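PDB 3H35: DUF4393 domain-containing protein from Alcanivorax borkumensis, which is of unknown function but belongs to the abortive infection alpha family, whose members are named for a link to bacterial defence against phage. Local coordinates for residues T55-R60 against A98-N103. Sequence-based numbering, arbitrary orientation.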
loop_
_atom_site.group_PDB
_atom_site.type_symbol
_atom_site.label_atom_id
_atom_site.label_comp_id
_atom_site.label_asym_id
_atom_site.label_seq_id
_atom_site.Cartn_x
_atom_site.Cartn_y
_atom_site.Cartn_z
ATOM N N THR A 55 9.783 -11.813 -5.974
ATOM C CA THR A 55 10.144 -13.223 -5.944
ATOM C C THR A 55 9.904 -13.775 -7.382
ATOM O O THR A 55 9.197 -13.159 -8.194
ATOM C CB THR A 55 9.309 -14.070 -4.962
ATOM O OG1 THR A 55 7.987 -14.209 -5.489
ATOM C CG2 THR A 55 9.258 -13.474 -3.523
ATOM N N GLY A 56 10.518 -14.917 -7.696
ATOM C CA GLY A 56 10.353 -15.545 -9.025
ATOM C C GLY A 56 8.856 -15.706 -9.382
ATOM O O GLY A 56 8.427 -15.402 -10.494
ATOM N N ASP A 57 8.056 -16.148 -8.423
ATOM C CA ASP A 57 6.631 -16.351 -8.690
ATOM C C ASP A 57 5.981 -15.020 -9.045
ATOM O O ASP A 57 5.257 -14.962 -10.029
ATOM C CB ASP A 57 5.900 -17.035 -7.517
ATOM C CG ASP A 57 6.152 -18.541 -7.460
ATOM O OD1 ASP A 57 6.766 -19.043 -8.412
ATOM O OD2 ASP A 57 5.737 -19.232 -6.482
ATOM N N GLU A 58 6.258 -13.973 -8.274
ATOM C CA GLU A 58 5.712 -12.632 -8.560
ATOM C C GLU A 58 6.129 -12.130 -9.947
ATOM O O GLU A 58 5.318 -11.529 -10.662
ATOM C CB GLU A 58 6.152 -11.611 -7.492
ATOM C CG GLU A 58 5.454 -11.807 -6.144
ATOM C CD GLU A 58 6.161 -11.141 -4.976
ATOM O OE1 GLU A 58 7.309 -10.693 -5.169
ATOM O OE2 GLU A 58 5.563 -11.102 -3.857
ATOM N N ALA A 59 7.386 -12.392 -10.303
ATOM C CA ALA A 59 7.954 -11.969 -11.561
ATOM C C ALA A 59 7.271 -12.730 -12.719
ATOM O O ALA A 59 7.008 -12.146 -13.793
ATOM C CB ALA A 59 9.469 -12.219 -11.573
ATOM N N ARG A 60 7.024 -14.032 -12.501
ATOM C CA ARG A 60 6.343 -14.842 -13.498
ATOM C C ARG A 60 4.894 -14.361 -13.719
ATOM O O ARG A 60 4.400 -14.335 -14.860
ATOM C CB ARG A 60 6.416 -16.340 -13.117
ATOM C CG ARG A 60 7.813 -16.954 -13.273
ATOM C CD ARG A 60 7.809 -18.439 -13.106
ATOM N NE ARG A 60 7.179 -19.015 -14.276
ATOM C CZ ARG A 60 7.802 -19.412 -15.376
ATOM N NH1 ARG A 60 9.127 -19.361 -15.469
ATOM N NH2 ARG A 60 7.085 -19.888 -16.390
ATOM N N ALA A 98 0.697 -18.873 -15.425
ATOM C CA ALA A 98 1.982 -18.183 -15.280
ATOM C C ALA A 98 3.125 -19.121 -14.890
ATOM O O ALA A 98 4.274 -18.724 -14.936
ATOM C CB ALA A 98 1.884 -17.035 -14.273
ATOM N N GLY A 99 2.786 -20.335 -14.466
ATOM C CA GLY A 99 3.778 -21.325 -14.033
ATOM C C GLY A 99 4.400 -21.046 -12.667
ATOM O O GLY A 99 5.524 -21.420 -12.426
ATOM N N ILE A 100 3.696 -20.389 -11.763
ATOM C CA ILE A 100 4.287 -20.151 -10.452
ATOM C C ILE A 100 4.519 -21.466 -9.680
ATOM O O ILE A 100 3.740 -22.421 -9.789
ATOM C CB ILE A 100 3.490 -19.198 -9.599
ATOM C CG1 ILE A 100 2.071 -19.723 -9.310
ATOM C CG2 ILE A 100 3.415 -17.777 -10.260
ATOM C CD1 ILE A 100 1.398 -18.878 -8.189
ATOM N N GLN A 101 5.579 -21.486 -8.894
ATOM C CA GLN A 101 5.905 -22.654 -8.075
ATOM C C GLN A 101 4.868 -22.915 -6.989
ATOM O O GLN A 101 4.356 -24.039 -6.875
ATOM C CB GLN A 101 7.305 -22.462 -7.444
ATOM C CG GLN A 101 7.716 -23.590 -6.482
ATOM C CD GLN A 101 9.181 -23.528 -6.111
ATOM O OE1 GLN A 101 9.804 -22.464 -6.084
ATOM N NE2 GLN A 101 9.737 -24.675 -5.831
ATOM N N CYS A 102 4.537 -21.883 -6.198
ATOM C CA CYS A 102 3.680 -22.086 -5.046
ATOM C C CYS A 102 2.389 -21.316 -5.192
ATOM O O CYS A 102 2.308 -20.130 -4.800
ATOM C CB CYS A 102 4.381 -21.649 -3.759
ATOM S SG CYS A 102 5.839 -22.671 -3.467
ATOM N N ASN A 103 1.388 -21.999 -5.715
ATOM C CA ASN A 103 0.127 -21.380 -5.960
ATOM C C ASN A 103 -0.593 -21.064 -4.654
ATOM O O ASN A 103 -1.527 -20.262 -4.638
ATOM C CB ASN A 103 -0.753 -22.272 -6.818
ATOM C CG ASN A 103 -1.803 -21.485 -7.554
ATOM O OD1 ASN A 103 -1.485 -20.702 -8.465
ATOM N ND2 ASN A 103 -3.067 -21.663 -7.154
HETATM O O HOH W 1 4.946 -16.152 -16.647
#
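Ala98 O is gripped by three donors. Arg60 NE makes the main bond, 3.0 Å to Ala98 O, with the oxygen close to the guanidinium plane; Arg60 NH2 adds a weak, bent one at 3.4 Å to the same oxygen, and a water that also donates to Arg60 O supplies the third. Arginine suits the place because NE and NH2 share one edge of its flat guanidinium; the bend at chi3 (72°) brings that edge to Ala98 O. One turn earlier Asp57 spreads its carboxylate over two successive amides. Gln101 N reaches Asp57 OD1 (2.8 Å) from above the carboxylate plane, whereas Cys102 N meets Asp57 OD2 (2.9 Å) on its syn side in a nearly straight bond, 169°. OD2 also takes the hydroxyl of Tyr109, on helix 106-115, which should further hold the carboxylate's rotation. Between these polar sites, a Schellman motif ends helix 94-98, and Gly99, with phi of 74°, takes the left-handed conformation side chains disfavour. The chain then runs past the first turn of helix 56-65, which Thr55 and Glu58 start with a capping box. Branched Ile100 packs against Asp57: its CG2 lies 3.4 Å from Asp57 O, and the side chains cross nearly perpendicularly.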